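Local atomic coordinates of L-hydantoinase (Arthrobacter aurescens, PDB entry 1GKR), a protein that hydrolyses the ring of 5-substituted hydantoins with two zinc ions per subunit, showing an enantioselectivity that depends on the substrate. Residues S79-V84 against Q404-H409; I63-L68 against G114-V119. One frame throughout, in Å; residues are numbered along the deposited sequence.

Overall arrangement
Interactions 1 and 2 lie on the same side of the chain's centre, their centres 12 Å apart, and adjoin along helix 75-85, which carries 79-84 and against which Ile63 and Leu117 pack. Ser79 OG lies 2.9 Å from Lys118 N, probably as a hydrogen bond, and Glu80 OE2 forms a salt bridge of 2.9 Å with Lys118 NZ. Glu80 therefore links the two neighbourhoods, OE1 to Arg406 and OE2 to Lys118. Interaction 2 is nearer to the zinc site: segment 63-68 directly follows the ligands His60 and His62, and the side chain of Ile63 is about 6 Å from that of His62, against about 11 Å for Ser407 of interaction 1.

Interaction 1 of 2, residues S79-V84 against Q404-H409; sequences SESAAV and QFRSLH
Glu80 and Arg406 make the charged part of this contact between helix 75-85 of the amidohydrolase barrel and the loop joining strands 398-399 and 418-428. Their roots pack closely, Glu80 CB lying 3.6 Å from Arg406 CB. From there Glu80 runs extended beyond CG, while Arg406, bent at both chi2 and chi3, curls round to bring its guanidinium group to the same carboxylate. Arg406 NH2 reaches Glu80 OE1 at 2.6 Å, but the hydrogen bond within this salt bridge is weak, its N-H...O angle only 120°, and the two flat groups are turned 36° apart. The other oxygen, OE2, forms a salt bridge with Lys118.

The closely packed, buried part lies around Ser81 and Ser407. Ser81 OG faces the backbone at Arg406 and Ser407, 3.6 Å from Ser407 CB. Glu339 OE1 is hydrogen-bonded to this hydroxyl and also accepts a bond from the backbone N of Arg406. A water donates to both serine hydroxyls, 2.8 Å from Ser407 OG; that same OG gives its proton to His409 O at 2.7 Å, within the carbonyl plane, tying the loop to itself. The Arg406 guanidinium, by contrast, lies on the exposed side. There a second water, over one guanidinium face toward its rim, donates to Glu80 OE1 and Arg406 O, so Glu80 OE1 is shared between Arg406 NH2 and this water.

The oblique ion pair, buried at Glu80 and exposed at Arg406, thus probably relies more on charge attraction than on a directed bond, whereas a carboxylate and a bridging water join helix and loop at defined atoms.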
# COMPACT_ATOMS: atom_id res chain seq x y z
N SER A 79 4.73 43.08 -13.71
CA SER A 79 5.99 42.48 -14.08
C SER A 79 7.14 43.21 -13.36
O SER A 79 8.26 42.70 -13.27
CB SER A 79 6.18 42.49 -15.61
OG SER A 79 6.59 43.74 -16.10
N GLU A 80 6.89 44.40 -12.84
CA GLU A 80 7.95 45.09 -12.11
C GLU A 80 8.06 44.43 -10.74
O GLU A 80 9.14 44.38 -10.16
CB GLU A 80 7.65 46.58 -11.94
CG GLU A 80 7.73 47.37 -13.23
CD GLU A 80 8.06 48.83 -12.99
OE1 GLU A 80 7.87 49.29 -11.84
OE2 GLU A 80 8.50 49.52 -13.94
N SER A 81 6.94 43.93 -10.22
CA SER A 81 6.95 43.25 -8.94
C SER A 81 7.79 41.98 -9.09
O SER A 81 8.55 41.63 -8.19
CB SER A 81 5.54 42.85 -8.50
OG SER A 81 4.87 43.94 -7.90
N ALA A 82 7.64 41.31 -10.23
CA ALA A 82 8.40 40.10 -10.49
C ALA A 82 9.88 40.47 -10.48
O ALA A 82 10.68 39.88 -9.75
CB ALA A 82 8.03 39.52 -11.84
N ALA A 83 10.24 41.47 -11.28
CA ALA A 83 11.63 41.90 -11.36
C ALA A 83 12.26 42.15 -10.00
O ALA A 83 13.33 41.65 -9.73
CB ALA A 83 11.75 43.14 -12.21
N VAL A 84 11.61 42.92 -9.13
CA VAL A 84 12.25 43.15 -7.85
C VAL A 84 12.18 41.92 -6.99
O VAL A 84 13.02 41.72 -6.12
CB VAL A 84 11.63 44.34 -7.07
CG1 VAL A 84 11.52 45.54 -7.96
CG2 VAL A 84 10.28 43.96 -6.51
N GLN A 404 4.05 49.60 -1.14
CA GLN A 404 5.21 49.87 -1.97
C GLN A 404 5.25 48.96 -3.20
O GLN A 404 6.12 49.10 -4.06
CB GLN A 404 6.50 49.68 -1.17
CG GLN A 404 6.67 50.66 -0.03
CD GLN A 404 6.43 52.09 -0.48
OE1 GLN A 404 7.11 52.60 -1.38
NE2 GLN A 404 5.45 52.76 0.14
N PHE A 405 4.31 48.02 -3.27
CA PHE A 405 4.22 47.10 -4.39
C PHE A 405 4.19 47.83 -5.71
O PHE A 405 3.55 48.87 -5.85
CB PHE A 405 2.97 46.23 -4.29
CG PHE A 405 3.10 45.07 -3.35
CD1 PHE A 405 4.21 44.94 -2.52
CD2 PHE A 405 2.10 44.10 -3.28
CE1 PHE A 405 4.32 43.87 -1.64
CE2 PHE A 405 2.20 43.02 -2.40
CZ PHE A 405 3.31 42.91 -1.57
N ARG A 406 4.87 47.27 -6.70
CA ARG A 406 4.92 47.88 -8.02
C ARG A 406 3.72 47.46 -8.88
O ARG A 406 3.46 48.05 -9.92
CB ARG A 406 6.22 47.46 -8.70
CG ARG A 406 7.42 47.58 -7.78
CD ARG A 406 7.73 49.03 -7.55
NE ARG A 406 8.09 49.67 -8.81
CZ ARG A 406 7.77 50.92 -9.14
NH1 ARG A 406 7.06 51.68 -8.31
NH2 ARG A 406 8.16 51.41 -10.32
N SER A 407 3.00 46.45 -8.43
CA SER A 407 1.84 45.93 -9.16
C SER A 407 0.64 46.86 -9.12
O SER A 407 0.63 47.85 -8.39
CB SER A 407 1.44 44.57 -8.61
OG SER A 407 1.10 44.68 -7.24
N LEU A 408 -0.39 46.53 -9.90
CA LEU A 408 -1.60 47.33 -9.94
C LEU A 408 -2.22 47.41 -8.55
O LEU A 408 -2.54 48.49 -8.08
CB LEU A 408 -2.62 46.74 -10.91
CG LEU A 408 -3.92 47.57 -10.92
CD1 LEU A 408 -3.60 48.93 -11.51
CD2 LEU A 408 -5.01 46.87 -11.72
N HIS A 409 -2.38 46.27 -7.89
CA HIS A 409 -2.94 46.28 -6.55
C HIS A 409 -1.88 46.39 -5.47
O HIS A 409 -0.74 45.96 -5.65
CB HIS A 409 -3.81 45.04 -6.34
CG HIS A 409 -5.09 45.11 -7.10
ND1 HIS A 409 -6.00 46.13 -6.93
CD2 HIS A 409 -5.59 44.31 -8.08
CE1 HIS A 409 -7.00 45.96 -7.77
NE2 HIS A 409 -6.78 44.87 -8.48
O HOH W 1 5.18 50.02 -11.50
O HOH W 2 2.62 42.57 -6.30

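Interaction 2 of 2, residues I63-L68 against G114-V119; sequences IIDMDL and GQRLKV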
# COMPACT_ATOMS: atom_id res chain seq x y z
N ILE A 63 -1.47 37.68 -13.98
CA ILE A 63 -1.43 39.13 -14.08
C ILE A 63 -2.77 39.51 -14.71
O ILE A 63 -3.28 40.59 -14.46
CB ILE A 63 -0.26 39.60 -14.96
CG1 ILE A 63 1.06 39.37 -14.23
CG2 ILE A 63 -0.44 41.08 -15.30
CD1 ILE A 63 2.28 39.68 -15.06
N ILE A 64 -3.32 38.59 -15.50
CA ILE A 64 -4.61 38.74 -16.16
C ILE A 64 -4.58 39.68 -17.35
O ILE A 64 -4.66 39.23 -18.49
CB ILE A 64 -5.70 39.25 -15.21
CG1 ILE A 64 -5.72 38.42 -13.92
CG2 ILE A 64 -7.05 39.19 -15.93
CD1 ILE A 64 -6.50 37.14 -14.01
N ASP A 65 -4.48 40.98 -17.06
CA ASP A 65 -4.40 42.05 -18.06
C ASP A 65 -5.56 42.00 -19.06
O ASP A 65 -6.69 41.68 -18.70
CB ASP A 65 -3.06 41.96 -18.81
CG ASP A 65 -2.61 43.30 -19.40
OD1 ASP A 65 -2.10 44.16 -18.64
OD2 ASP A 65 -2.75 43.50 -20.63
N MET A 66 -5.26 42.33 -20.31
CA MET A 66 -6.25 42.35 -21.38
C MET A 66 -7.43 43.27 -21.06
O MET A 66 -7.23 44.30 -20.41
CB MET A 66 -6.73 40.93 -21.67
CG MET A 66 -5.57 39.99 -21.99
SD MET A 66 -4.44 40.64 -23.26
CE MET A 66 -5.16 39.89 -24.75
N ASP A 67 -8.63 42.91 -21.48
CA ASP A 67 -9.79 43.77 -21.24
C ASP A 67 -10.07 44.09 -19.77
O ASP A 67 -10.84 45.00 -19.46
CB ASP A 67 -11.06 43.18 -21.87
CG ASP A 67 -11.01 43.19 -23.39
OD1 ASP A 67 -10.03 43.72 -23.97
OD2 ASP A 67 -11.96 42.65 -24.01
N LEU A 68 -9.43 43.36 -18.87
CA LEU A 68 -9.65 43.59 -17.46
C LEU A 68 -8.43 44.20 -16.80
O LEU A 68 -8.32 44.21 -15.57
CB LEU A 68 -9.96 42.25 -16.77
CG LEU A 68 -11.10 41.43 -17.38
CD1 LEU A 68 -11.20 40.10 -16.65
CD2 LEU A 68 -12.41 42.21 -17.31
N GLY A 114 4.33 40.81 -25.05
CA GLY A 114 5.66 41.13 -25.55
C GLY A 114 5.97 42.62 -25.58
O GLY A 114 7.14 43.02 -25.52
N GLN A 115 4.94 43.44 -25.69
CA GLN A 115 5.15 44.88 -25.75
C GLN A 115 5.17 45.55 -24.39
O GLN A 115 5.73 46.63 -24.25
CB GLN A 115 4.04 45.53 -26.57
CG GLN A 115 3.99 45.13 -28.02
CD GLN A 115 2.73 45.63 -28.70
OE1 GLN A 115 2.52 45.40 -29.90
NE2 GLN A 115 1.87 46.32 -27.94
N ARG A 116 4.58 44.92 -23.39
CA ARG A 116 4.55 45.57 -22.10
C ARG A 116 5.23 44.91 -20.91
O ARG A 116 5.49 45.58 -19.90
CB ARG A 116 3.10 45.91 -21.76
CG ARG A 116 2.51 46.95 -22.70
CD ARG A 116 1.10 47.30 -22.34
NE ARG A 116 0.14 46.34 -22.87
CZ ARG A 116 -0.80 45.75 -22.15
NH1 ARG A 116 -0.91 46.02 -20.85
NH2 ARG A 116 -1.65 44.89 -22.73
N LEU A 117 5.52 43.62 -21.01
CA LEU A 117 6.17 42.90 -19.91
C LEU A 117 7.62 43.33 -19.72
O LEU A 117 8.29 43.71 -20.68
CB LEU A 117 6.11 41.40 -20.16
CG LEU A 117 4.76 40.80 -19.77
CD1 LEU A 117 4.67 39.37 -20.27
CD2 LEU A 117 4.61 40.90 -18.25
N LYS A 118 8.10 43.27 -18.48
CA LYS A 118 9.47 43.67 -18.19
C LYS A 118 10.38 42.48 -17.86
O LYS A 118 11.60 42.63 -17.78
CB LYS A 118 9.49 44.71 -17.07
CG LYS A 118 8.89 46.07 -17.44
CD LYS A 118 9.36 47.12 -16.44
CE LYS A 118 9.04 48.55 -16.87
NZ LYS A 118 7.61 48.87 -16.61
N VAL A 119 9.81 41.30 -17.65
CA VAL A 119 10.61 40.10 -17.40
C VAL A 119 10.20 39.13 -18.52
O VAL A 119 9.22 39.39 -19.22
CB VAL A 119 10.35 39.51 -16.01
CG1 VAL A 119 10.79 40.50 -14.94
CG2 VAL A 119 8.89 39.17 -15.84
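Asp65 and Arg116 join two connections of the amidohydrolase (TIM-type) barrel: the loop that leaves strand 51-62 just after the His60-X-His62 zinc motif, and the end of helix 103-116 as the chain turns toward strand 120-123.

The ionic part is a two-nitrogen, end-on grip, the side chains approaching from opposite directions. Arg116 NH2 binds Asp65 OD2 at 2.7 Å, and Arg116 NH1 binds Asp65 OD1 at 3.1 Å on its syn lone pair; NH1 also makes a weak bond to OD2. The planes are 35° apart, so the pair is twisted rather than coplanar. Further partners hold both groups in place: Glu76 forms a salt bridge with NH1, and Phe75 N donates to OD1, tying helix 75-85 to the same cluster.

The apolar part is a single touch beside it. Ile63, with CD1 at the end of an extended chain, meets Leu117 CD2 at 4.1 Å, and both side chains also rest on Phe75.

Within the loop, chi1 of Asp65 (-155°) swings the carboxylate away from its own N, toward Arg116. Besides Arg116, Asp65 OD2 accepts Met66 N at 2.8 Å, which approaches from above the carboxylate plane with an N-H...O angle of 161°.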